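Cell division control protein 4 (Saccharomyces cerevisiae, PDB 3V7D) recognises phosphorylated target proteins such as the CDK inhibitor SIC1 for an SCF ubiquitin ligase, through the F-box and WD-repeat region present here. Local coordinates at residues Cys325-Ala328 / Ile334-Trp337; Val355-Leu360 / Val366-Asp371; Arg375-Asp378 / Ser383-Phe386; Leu406-Glu411 / Asn415-Arg420. The protein carries 1 engineered substitution. All blocks are in the same frame, centred on the assembly; numbering follows the deposited sequence.

Contact 1: residues Cys325-Ala328 / Ile334-Trp337; sequences CISA and IRIW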
loop_
_atom_site.group_PDB
_atom_site.type_symbol
_atom_site.label_atom_id
_atom_site.label_comp_id
_atom_site.label_asym_id
_atom_site.label_seq_id
_atom_site.Cartn_x
_atom_site.Cartn_y
_atom_site.Cartn_z
ATOM N N CYS B 325 1.843 9.532 -16.740
ATOM C CA CYS B 325 0.437 9.880 -16.688
ATOM C C CYS B 325 -0.413 8.731 -17.200
ATOM O O CYS B 325 -0.085 8.094 -18.207
ATOM C CB CYS B 325 0.142 11.128 -17.516
ATOM S SG CYS B 325 -1.632 11.438 -17.675
ATOM N N ILE B 326 -1.509 8.477 -16.501
ATOM C CA ILE B 326 -2.468 7.464 -16.908
ATOM C C ILE B 326 -3.774 8.164 -17.251
ATOM O O ILE B 326 -4.251 9.002 -16.483
ATOM C CB ILE B 326 -2.712 6.461 -15.771
ATOM C CG1 ILE B 326 -1.382 5.872 -15.305
ATOM C CG2 ILE B 326 -3.675 5.370 -16.215
ATOM C CD1 ILE B 326 -1.359 5.507 -13.839
ATOM N N SER B 327 -4.341 7.836 -18.408
ATOM C CA SER B 327 -5.563 8.492 -18.868
ATOM C C SER B 327 -6.626 7.474 -19.253
ATOM O O SER B 327 -6.321 6.452 -19.866
ATOM C CB SER B 327 -5.263 9.413 -20.053
ATOM O OG SER B 327 -4.751 8.688 -21.159
ATOM N N ALA B 328 -7.874 7.753 -18.888
ATOM C CA ALA B 328 -8.973 6.840 -19.188
ATOM C C ALA B 328 -10.035 7.567 -19.991
ATOM O O ALA B 328 -10.395 8.699 -19.671
ATOM C CB ALA B 328 -9.563 6.265 -17.907
ATOM N N ILE B 334 -7.181 2.911 -22.273
ATOM C CA ILE B 334 -6.384 3.548 -21.237
ATOM C C ILE B 334 -5.000 3.803 -21.810
ATOM O O ILE B 334 -4.397 2.906 -22.400
ATOM C CB ILE B 334 -6.232 2.643 -20.013
ATOM C CG1 ILE B 334 -7.602 2.321 -19.415
ATOM C CG2 ILE B 334 -5.340 3.301 -18.978
ATOM C CD1 ILE B 334 -7.601 1.086 -18.540
ATOM N N ARG B 335 -4.492 5.018 -21.645
ATOM C CA ARG B 335 -3.165 5.336 -22.160
ATOM C C ARG B 335 -2.168 5.658 -21.060
ATOM O O ARG B 335 -2.499 6.313 -20.076
ATOM C CB ARG B 335 -3.224 6.478 -23.181
ATOM C CG ARG B 335 -3.823 6.061 -24.512
ATOM C CD ARG B 335 -3.746 7.168 -25.537
ATOM N NE ARG B 335 -3.965 6.650 -26.883
ATOM C CZ ARG B 335 -3.330 7.093 -27.964
ATOM N NH1 ARG B 335 -2.433 8.064 -27.855
ATOM N NH2 ARG B 335 -3.588 6.566 -29.151
ATOM N N ILE B 336 -0.942 5.183 -21.246
ATOM C CA ILE B 336 0.150 5.467 -20.332
ATOM C C ILE B 336 1.120 6.399 -21.040
ATOM O O ILE B 336 1.570 6.108 -22.146
ATOM C CB ILE B 336 0.893 4.176 -19.943
ATOM C CG1 ILE B 336 -0.100 3.114 -19.455
ATOM C CG2 ILE B 336 1.960 4.469 -18.895
ATOM C CD1 ILE B 336 -0.849 3.499 -18.197
ATOM N N TRP B 337 1.436 7.522 -20.406
ATOM C CA TRP B 337 2.293 8.527 -21.022
ATOM C C TRP B 337 3.574 8.731 -20.216
ATOM O O TRP B 337 3.552 8.693 -18.987
ATOM C CB TRP B 337 1.555 9.865 -21.129
ATOM C CG TRP B 337 0.177 9.794 -21.722
ATOM C CD1 TRP B 337 -0.972 9.422 -21.085
ATOM C CD2 TRP B 337 -0.202 10.142 -23.060
ATOM N NE1 TRP B 337 -2.040 9.501 -21.948
ATOM C CE2 TRP B 337 -1.594 9.942 -23.163
ATOM C CE3 TRP B 337 0.502 10.596 -24.178
ATOM C CZ2 TRP B 337 -2.296 10.182 -24.347
ATOM C CZ3 TRP B 337 -0.197 10.834 -25.352
ATOM C CH2 TRP B 337 -1.581 10.627 -25.426
#

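Contact 2: residues Val355-Leu360 / Val366-Asp371; sequences VGLLRL and VSAAAD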
loop_
_atom_site.group_PDB
_atom_site.type_symbol
_atom_site.label_atom_id
_atom_site.label_comp_id
_atom_site.label_asym_id
_atom_site.label_seq_id
_atom_site.Cartn_x
_atom_site.Cartn_y
_atom_site.Cartn_z
ATOM N N VAL B 355 -14.348 4.121 -20.060
ATOM C CA VAL B 355 -13.530 3.947 -18.863
ATOM C C VAL B 355 -13.476 5.266 -18.095
ATOM O O VAL B 355 -12.810 6.208 -18.522
ATOM C CB VAL B 355 -12.094 3.486 -19.190
ATOM C CG1 VAL B 355 -11.363 3.098 -17.906
ATOM C CG2 VAL B 355 -12.109 2.312 -20.169
ATOM N N GLY B 356 -14.177 5.331 -16.967
ATOM C CA GLY B 356 -14.288 6.572 -16.220
ATOM C C GLY B 356 -13.685 6.563 -14.827
ATOM O O GLY B 356 -13.717 7.577 -14.133
ATOM N N LEU B 357 -13.124 5.433 -14.411
ATOM C CA LEU B 357 -12.589 5.320 -13.056
ATOM C C LEU B 357 -11.195 4.702 -13.033
ATOM O O LEU B 357 -10.963 3.639 -13.616
ATOM C CB LEU B 357 -13.542 4.498 -12.178
ATOM C CG LEU B 357 -14.958 5.049 -11.999
ATOM C CD1 LEU B 357 -15.899 3.993 -11.431
ATOM C CD2 LEU B 357 -14.924 6.276 -11.106
ATOM N N LEU B 358 -10.273 5.371 -12.348
ATOM C CA LEU B 358 -8.894 4.902 -12.226
ATOM C C LEU B 358 -8.423 5.017 -10.793
ATOM O O LEU B 358 -8.722 6.000 -10.114
ATOM C CB LEU B 358 -7.952 5.737 -13.095
ATOM C CG LEU B 358 -8.073 5.682 -14.610
ATOM C CD1 LEU B 358 -7.087 6.667 -15.238
ATOM C CD2 LEU B 358 -7.835 4.264 -15.108
ATOM N N ARG B 359 -7.677 4.016 -10.338
ATOM C CA ARG B 359 -7.015 4.084 -9.040
ATOM C C ARG B 359 -5.624 3.483 -9.160
ATOM O O ARG B 359 -5.400 2.572 -9.956
ATOM C CB ARG B 359 -7.811 3.335 -7.973
ATOM C CG ARG B 359 -9.151 3.958 -7.633
ATOM C CD ARG B 359 -9.040 4.951 -6.511
ATOM N NE ARG B 359 -10.346 5.483 -6.140
ATOM C CZ ARG B 359 -10.515 6.542 -5.357
ATOM N NH1 ARG B 359 -9.454 7.175 -4.868
ATOM N NH2 ARG B 359 -11.737 6.968 -5.068
ATOM N N LEU B 360 -4.690 4.002 -8.373
ATOM C CA LEU B 360 -3.331 3.488 -8.366
ATOM C C LEU B 360 -2.922 3.133 -6.946
ATOM O O LEU B 360 -2.878 3.999 -6.073
ATOM C CB LEU B 360 -2.367 4.519 -8.953
ATOM C CG LEU B 360 -0.899 4.119 -9.118
ATOM C CD1 LEU B 360 -0.764 2.898 -10.020
ATOM C CD2 LEU B 360 -0.084 5.291 -9.664
ATOM N N VAL B 366 -5.668 0.219 -11.361
ATOM C CA VAL B 366 -6.988 -0.397 -11.476
ATOM C C VAL B 366 -7.954 0.494 -12.245
ATOM O O VAL B 366 -8.020 1.700 -12.014
ATOM C CB VAL B 366 -7.584 -0.744 -10.097
ATOM C CG1 VAL B 366 -8.841 -1.598 -10.257
ATOM C CG2 VAL B 366 -6.557 -1.472 -9.243
ATOM N N SER B 367 -8.702 -0.111 -13.162
ATOM C CA SER B 367 -9.632 0.629 -14.003
ATOM C C SER B 367 -11.002 -0.040 -14.033
ATOM O O SER B 367 -11.115 -1.271 -13.959
ATOM C CB SER B 367 -9.087 0.741 -15.423
ATOM O OG SER B 367 -8.893 -0.554 -15.979
ATOM N N ALA B 368 -12.038 0.782 -14.144
ATOM C CA ALA B 368 -13.413 0.299 -14.115
ATOM C C ALA B 368 -14.224 1.002 -15.195
ATOM O O ALA B 368 -14.047 2.198 -15.431
ATOM C CB ALA B 368 -14.024 0.529 -12.740
ATOM N N ALA B 369 -15.116 0.261 -15.843
ATOM C CA ALA B 369 -15.806 0.763 -17.028
ATOM C C ALA B 369 -17.323 0.684 -16.905
ATOM O O ALA B 369 -17.845 0.045 -15.992
ATOM C CB ALA B 369 -15.328 0.012 -18.271
ATOM N N ALA B 370 -18.021 1.324 -17.840
ATOM C CA ALA B 370 -19.481 1.437 -17.795
ATOM C C ALA B 370 -20.211 0.153 -18.185
ATOM O O ALA B 370 -21.442 0.113 -18.190
ATOM C CB ALA B 370 -19.951 2.600 -18.676
ATOM N N ASP B 371 -19.460 -0.890 -18.522
ATOM C CA ASP B 371 -20.061 -2.178 -18.853
ATOM C C ASP B 371 -20.002 -3.130 -17.661
ATOM O O ASP B 371 -20.379 -4.298 -17.766
ATOM C CB ASP B 371 -19.369 -2.800 -20.066
ATOM C CG ASP B 371 -17.895 -3.068 -19.825
ATOM O OD1 ASP B 371 -17.371 -2.645 -18.773
ATOM O OD2 ASP B 371 -17.254 -3.696 -20.698
#

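Contact 3: residues Arg375-Asp378 / Ser383-Phe386; sequences RGWD and SRKF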
loop_
_atom_site.group_PDB
_atom_site.type_symbol
_atom_site.label_atom_id
_atom_site.label_comp_id
_atom_site.label_asym_id
_atom_site.label_seq_id
_atom_site.Cartn_x
_atom_site.Cartn_y
_atom_site.Cartn_z
ATOM N N ARG B 375 -10.576 -3.931 -14.254
ATOM C CA ARG B 375 -9.303 -4.532 -14.641
ATOM C C ARG B 375 -8.159 -4.107 -13.729
ATOM O O ARG B 375 -8.027 -2.931 -13.384
ATOM C CB ARG B 375 -8.948 -4.166 -16.085
ATOM C CG ARG B 375 -9.909 -4.689 -17.124
ATOM C CD ARG B 375 -9.590 -6.120 -17.510
ATOM N NE ARG B 375 -10.537 -6.612 -18.504
ATOM C CZ ARG B 375 -10.429 -7.779 -19.126
ATOM N NH1 ARG B 375 -9.408 -8.583 -18.861
ATOM N NH2 ARG B 375 -11.342 -8.140 -20.016
ATOM N N GLY B 376 -7.325 -5.072 -13.356
ATOM C CA GLY B 376 -6.120 -4.788 -12.603
ATOM C C GLY B 376 -4.873 -4.958 -13.451
ATOM O O GLY B 376 -4.654 -6.006 -14.062
ATOM N N TRP B 377 -4.053 -3.915 -13.494
ATOM C CA TRP B 377 -2.805 -3.958 -14.238
ATOM C C TRP B 377 -1.647 -3.716 -13.287
ATOM O O TRP B 377 -1.772 -2.958 -12.324
ATOM C CB TRP B 377 -2.786 -2.883 -15.319
ATOM C CG TRP B 377 -4.091 -2.672 -16.024
ATOM C CD1 TRP B 377 -5.150 -1.930 -15.583
ATOM C CD2 TRP B 377 -4.466 -3.176 -17.312
ATOM N NE1 TRP B 377 -6.162 -1.951 -16.509
ATOM C CE2 TRP B 377 -5.766 -2.706 -17.582
ATOM C CE3 TRP B 377 -3.827 -3.976 -18.262
ATOM C CZ2 TRP B 377 -6.443 -3.017 -18.759
ATOM C CZ3 TRP B 377 -4.500 -4.279 -19.434
ATOM C CH2 TRP B 377 -5.794 -3.805 -19.669
ATOM N N ASP B 378 -0.518 -4.359 -13.559
ATOM C CA ASP B 378 0.678 -4.141 -12.764
ATOM C C ASP B 378 1.047 -2.665 -12.830
ATOM O O ASP B 378 1.079 -2.077 -13.908
ATOM C CB ASP B 378 1.825 -5.002 -13.288
ATOM C CG ASP B 378 3.053 -4.910 -12.421
ATOM O OD1 ASP B 378 3.160 -5.712 -11.471
ATOM O OD2 ASP B 378 3.899 -4.027 -12.678
ATOM N N SER B 383 1.202 -5.373 -17.081
ATOM C CA SER B 383 0.748 -6.719 -17.383
ATOM C C SER B 383 -0.555 -6.964 -16.626
ATOM O O SER B 383 -0.821 -6.323 -15.607
ATOM C CB SER B 383 1.804 -7.763 -16.996
ATOM O OG SER B 383 1.991 -7.820 -15.589
ATOM N N ARG B 384 -1.363 -7.887 -17.129
ATOM C CA ARG B 384 -2.684 -8.141 -16.568
ATOM C C ARG B 384 -2.607 -8.922 -15.260
ATOM O O ARG B 384 -2.059 -10.022 -15.218
ATOM C CB ARG B 384 -3.546 -8.886 -17.589
ATOM C CG ARG B 384 -3.869 -8.052 -18.820
ATOM C CD ARG B 384 -4.622 -8.854 -19.879
ATOM N NE ARG B 384 -4.906 -8.040 -21.061
ATOM C CZ ARG B 384 -6.060 -7.419 -21.284
ATOM N NH1 ARG B 384 -7.053 -7.525 -20.409
ATOM N NH2 ARG B 384 -6.227 -6.696 -22.385
ATOM N N LYS B 385 -3.158 -8.354 -14.191
ATOM C CA LYS B 385 -3.080 -8.998 -12.880
ATOM C C LYS B 385 -4.413 -9.588 -12.452
ATOM O O LYS B 385 -4.458 -10.683 -11.902
ATOM C CB LYS B 385 -2.575 -8.020 -11.820
ATOM C CG LYS B 385 -1.285 -7.327 -12.200
ATOM C CD LYS B 385 -0.199 -8.328 -12.539
ATOM C CE LYS B 385 0.263 -9.080 -11.310
ATOM N NZ LYS B 385 1.558 -9.776 -11.571
ATOM N N PHE B 386 -5.498 -8.858 -12.690
ATOM C CA PHE B 386 -6.826 -9.377 -12.384
ATOM C C PHE B 386 -7.933 -8.792 -13.256
ATOM O O PHE B 386 -7.765 -7.753 -13.889
ATOM C CB PHE B 386 -7.166 -9.254 -10.886
ATOM C CG PHE B 386 -7.114 -7.842 -10.339
ATOM C CD1 PHE B 386 -8.179 -6.972 -10.514
ATOM C CD2 PHE B 386 -6.021 -7.411 -9.604
ATOM C CE1 PHE B 386 -8.143 -5.687 -9.993
ATOM C CE2 PHE B 386 -5.979 -6.132 -9.081
ATOM C CZ PHE B 386 -7.042 -5.268 -9.277
HETATM O O HOH W 1 3.940 -8.315 -11.800
#

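Contact 4: residues Leu406-Glu411 / Asn415-Arg420; sequences LVSGSE and NIYNLR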
loop_
_atom_site.group_PDB
_atom_site.type_symbol
_atom_site.label_atom_id
_atom_site.label_comp_id
_atom_site.label_asym_id
_atom_site.label_seq_id
_atom_site.Cartn_x
_atom_site.Cartn_y
_atom_site.Cartn_z
ATOM N N LEU B 406 -10.014 -5.184 -3.056
ATOM C CA LEU B 406 -10.815 -4.367 -3.960
ATOM C C LEU B 406 -12.265 -4.342 -3.468
ATOM O O LEU B 406 -12.849 -5.388 -3.181
ATOM C CB LEU B 406 -10.765 -4.923 -5.385
ATOM C CG LEU B 406 -11.774 -4.372 -6.402
ATOM C CD1 LEU B 406 -11.472 -2.923 -6.744
ATOM C CD2 LEU B 406 -11.836 -5.230 -7.681
ATOM N N VAL B 407 -12.833 -3.145 -3.356
ATOM C CA VAL B 407 -14.253 -3.000 -3.072
ATOM C C VAL B 407 -14.877 -2.217 -4.221
ATOM O O VAL B 407 -14.401 -1.140 -4.556
ATOM C CB VAL B 407 -14.508 -2.249 -1.747
ATOM C CG1 VAL B 407 -16.004 -2.081 -1.518
ATOM C CG2 VAL B 407 -13.877 -2.984 -0.580
ATOM N N SER B 408 -15.925 -2.757 -4.833
ATOM C CA SER B 408 -16.541 -2.100 -5.990
ATOM C C SER B 408 -18.053 -1.972 -5.842
ATOM O O SER B 408 -18.691 -2.757 -5.140
ATOM C CB SER B 408 -16.200 -2.849 -7.280
ATOM O OG SER B 408 -16.523 -4.228 -7.173
ATOM N N GLY B 409 -18.625 -0.975 -6.505
ATOM C CA GLY B 409 -20.047 -0.727 -6.395
ATOM C C GLY B 409 -20.727 -0.387 -7.707
ATOM O O GLY B 409 -20.147 0.245 -8.599
ATOM N N SER B 410 -21.974 -0.819 -7.821
ATOM C CA SER B 410 -22.823 -0.464 -8.950
ATOM C C SER B 410 -24.258 -0.727 -8.529
ATOM O O SER B 410 -24.505 -1.126 -7.392
ATOM C CB SER B 410 -22.479 -1.299 -10.180
ATOM O OG SER B 410 -22.813 -2.661 -9.983
ATOM N N GLU B 411 -25.197 -0.512 -9.442
ATOM C CA GLU B 411 -26.606 -0.715 -9.145
ATOM C C GLU B 411 -26.858 -2.106 -8.571
ATOM O O GLU B 411 -26.516 -3.115 -9.191
ATOM C CB GLU B 411 -27.445 -0.493 -10.402
ATOM C CG GLU B 411 -28.936 -0.600 -10.170
ATOM C CD GLU B 411 -29.736 -0.162 -11.380
ATOM O OE1 GLU B 411 -29.918 1.062 -11.563
ATOM O OE2 GLU B 411 -30.173 -1.043 -12.151
ATOM N N ASN B 415 -19.416 -5.275 -3.815
ATOM C CA ASN B 415 -18.544 -6.446 -3.753
ATOM C C ASN B 415 -17.183 -6.186 -3.104
ATOM O O ASN B 415 -16.568 -5.142 -3.312
ATOM C CB ASN B 415 -18.332 -7.018 -5.157
ATOM C CG ASN B 415 -19.631 -7.436 -5.818
ATOM O OD1 ASN B 415 -20.438 -8.149 -5.227
ATOM N ND2 ASN B 415 -19.844 -6.981 -7.048
ATOM N N ILE B 416 -16.718 -7.158 -2.328
ATOM C CA ILE B 416 -15.403 -7.099 -1.711
ATOM C C ILE B 416 -14.580 -8.274 -2.234
ATOM O O ILE B 416 -14.967 -9.436 -2.063
ATOM C CB ILE B 416 -15.509 -7.160 -0.169
ATOM C CG1 ILE B 416 -16.380 -6.013 0.347
ATOM C CG2 ILE B 416 -14.126 -7.114 0.479
ATOM C CD1 ILE B 416 -16.567 -6.010 1.850
ATOM N N TYR B 417 -13.459 -7.974 -2.889
ATOM C CA TYR B 417 -12.613 -9.023 -3.466
ATOM C C TYR B 417 -11.256 -9.165 -2.771
ATOM O O TYR B 417 -10.589 -8.176 -2.471
ATOM C CB TYR B 417 -12.360 -8.768 -4.952
ATOM C CG TYR B 417 -13.589 -8.603 -5.817
ATOM C CD1 TYR B 417 -14.167 -7.351 -6.007
ATOM C CD2 TYR B 417 -14.150 -9.691 -6.474
ATOM C CE1 TYR B 417 -15.282 -7.192 -6.813
ATOM C CE2 TYR B 417 -15.266 -9.542 -7.279
ATOM C CZ TYR B 417 -15.827 -8.293 -7.447
ATOM O OH TYR B 417 -16.937 -8.149 -8.253
ATOM N N ASN B 418 -10.855 -10.411 -2.536
ATOM C CA ASN B 418 -9.503 -10.739 -2.097
ATOM C C ASN B 418 -8.580 -10.738 -3.310
ATOM O O ASN B 418 -8.669 -11.625 -4.158
ATOM C CB ASN B 418 -9.507 -12.124 -1.443
ATOM C CG ASN B 418 -8.143 -12.545 -0.903
ATOM O OD1 ASN B 418 -7.091 -12.126 -1.396
ATOM N ND2 ASN B 418 -8.163 -13.399 0.111
ATOM N N LEU B 419 -7.688 -9.754 -3.391
ATOM C CA LEU B 419 -6.810 -9.631 -4.553
ATOM C C LEU B 419 -5.671 -10.652 -4.576
ATOM O O LEU B 419 -5.056 -10.868 -5.619
ATOM C CB LEU B 419 -6.255 -8.209 -4.677
ATOM C CG LEU B 419 -7.291 -7.123 -4.979
ATOM C CD1 LEU B 419 -6.604 -5.795 -5.255
ATOM C CD2 LEU B 419 -8.183 -7.529 -6.151
ATOM N N ARG B 420 -5.390 -11.282 -3.438
ATOM C CA ARG B 420 -4.378 -12.337 -3.402
ATOM C C ARG B 420 -4.896 -13.635 -4.013
ATOM O O ARG B 420 -4.245 -14.224 -4.873
ATOM C CB ARG B 420 -3.896 -12.596 -1.976
ATOM C CG ARG B 420 -3.155 -11.434 -1.361
ATOM C CD ARG B 420 -2.504 -11.835 -0.058
ATOM N NE ARG B 420 -2.024 -10.671 0.674
ATOM C CZ ARG B 420 -1.446 -10.731 1.867
ATOM N NH1 ARG B 420 -1.270 -11.907 2.462
ATOM N NH2 ARG B 420 -1.042 -9.616 2.461
#

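Contact 1: residues Cys325-Ala328 / Ile334-Trp337
The indole of Trp-337 meets strand 324-329 with its edge: Ser-327 OG and the backbone O of Cys-325 both lie near the plane of the ring, while Cys-325 SG stands obliquely to the five-membered ring, 4.9 Å from its centroid. The bond from Trp-337 NE1 to Ser-327 OG is 2.9 Å long and almost straight (N-H...O 174°), with the oxygen practically in the indole plane. Ser-327 places its hydroxyl between its own backbone N and carbonyl carbon (chi1 62°), which brings OG to the indole edge, and the same oxygen is hydrogen-bonded to His-309 NE2. Two partners thus fix this buried hydroxyl. The Trp-Ser-His chain is a hallmark of WD repeats, here in WD 5, where it ties the two middle strands of a propeller blade to the segment entering it. A phenylalanine in place of Trp-337 would lack the indole N-H and would probably leave Ser-327 without one of its two partners, its hydroxyl less firmly oriented. Along the antiparallel backbones, Cys-325 with Trp-337 and Ser-327 with Arg-335 form hydrogen-bonded pairs, including a 2.7 Å bond from Trp-337 N to Cys-325 O. Isoleucines dominate the reverse face. Ile-326 CG2 lies 3.8 Å from Ile-334 CG2, and Ile-336 swings CD1 back (chi2 -63°) to within 3.8 Å of Ile-326 CG1. This apolar surface packs against Val-355, Leu-358 and Leu-365 of the next sheet.

Contact 2: residues Val355-Leu360 / Val366-Asp371
Strands 355-360 and 364-369 run antiparallel, their segment axes 166° apart and 4.8 Å from each other at closest approach. They form the first hairpin of the blade that carries WD 6. Arg-359 and Val-366 are joined by two backbone bonds, of which Val-366 N to Arg-359 O measures 2.8 Å; farther along, Ala-368 N reaches Leu-357 O at 3.1 Å, whereas Gly-356 N makes merely a weak bond to Ala-368 O. The pairing therefore slackens toward Val-355. Leu-357 and Ala-368 share one face of the sheet, CB to CB 4.0 Å, and Leu-357 also packs on an apolar side chain of the bound peptide, so this end of the hairpin contributes to the substrate-binding surface. On the same face Val-366 and Ala-368 rest against Phe-399 of the following sheet. Ser-367 points to the other face, where its buried OG is hydrogen-bonded to His-351 and Trp-377, the polar network characteristic of WD repeats. The methylene of Ser-367 is touched by two apolar side chains. Val-355 CG1, anti to its own nitrogen (chi1 -171°), comes within 4.1 Å of Ser-367 CB, and Leu-358 CD2 approaches the same Ser-367 CB at 3.8 Å.

Contact 3: residues Arg375-Asp378 / Ser383-Phe386
Two backbone donors converge on Gly-376 O: Lys-385 N at 2.8 Å and, less closely, Phe-386 N at 3.3 Å, both from the same face of the carbonyl plane. Lys-385 and Phe-386 thus lie together across from Gly-376 as a classic beta bulge, which shifts the pairing by one residue before Trp-377 faces Arg-384. Asp-378 N bonds to Ser-383 O near the turn. Among the nonpolar contacts, Gly-376 CA sits over the face of the Phe-386 ring in a CH-pi contact, 3.5 Å from its centroid. Phe-386 reaches there by carrying CG between its backbone N and carbonyl carbon (chi1 58°). The charged side chains meet several kinds of partner. Trp-377 CZ3 lies 4.0 Å above the plane of the Arg-384 guanidinium, the two flat groups being inclined by 54°. Arg-375 NH1 and Arg-384 NH1, both donors, come to 3.0 Å, probably an unfavourable approach, although Arg-384 NH2 bonds to Gln-349 O. By contrast, a water bridges Asp-378 OD1 (2.7 Å) and Lys-385 NZ (2.8 Å), while Asp-378 OD2 accepts from the backbone N of Asn-380 and of Asp-381 in the turn. In the blade, strand 384-389 is the outermost strand and 373-378 its inner neighbour; the Phe-386 ring stacks edge-to-face on Phe-364 and touches Val-366, both on strand 364-369, and meets Leu-419 from the adjoining blade.

Contact 4: residues Leu406-Glu411 / Asn415-Arg420
Leu-406 and Tyr-417 lie side by side on one face of the hairpin 405-418, a WD 7 element of the propeller. With CG anti to its backbone N (chi1 167°) and the chain then bent at chi2 (69°), Leu-406 brings CD2 to 3.6 Å from Tyr-417 CD1, while its CB receives Leu-419 CD2 at 3.7 Å. The tyrosine, its CG beside the backbone N (chi1 -55°), lays its ring edge along Ser-408, so that CE1 meets the hydroxyl OG in the ring plane at 3.2 Å. On the opposite face Val-407 CG2 and Ile-416 CG1 touch at 4.0 Å. Paired backbone bonds, among them Tyr-417 N to Leu-406 O (2.7 Å), hold the strands. Just beyond them Asn-418 OD1 accepts from Arg-420 N in an Asx turn, consistent with Leu-419 folding back on Leu-406. With an alanine here instead of Tyr-417 the ring edge would be gone, which is likely to leave a gap beside Leu-406 CD2 and Ser-408 OG. The ring position corresponds to the tryptophan of a canonical WD repeat, but its edge offers a C-H to Ser-408; the serine's hydrogen bond goes to His-390 instead, so the ring is probably held against this strand by packing rather than by a bond to that hydroxyl.

Overall arrangement
The four contacts follow one another along the chain without interleaving and belong to three consecutive blades of the WD-repeat propeller. Contact 1 joins the two middle strands of its sheet, as contact 4 does two blades on. Contacts 2 and 3, with centres 12 Å apart, divide a single four-stranded sheet between them: its first two strands and its last two, linked where strand 364-369 pairs with 373-378. Contact 1 lies 11 Å from contact 2, centre to centre, and packs against it, whereas contact 4 touches contact 3 through Leu-419 and Phe-386. Contacts 1 and 4 stay about 13 Å apart at their nearest atoms. The intervening blade thus bridges its neighbours and helps shape the peptide-binding surface.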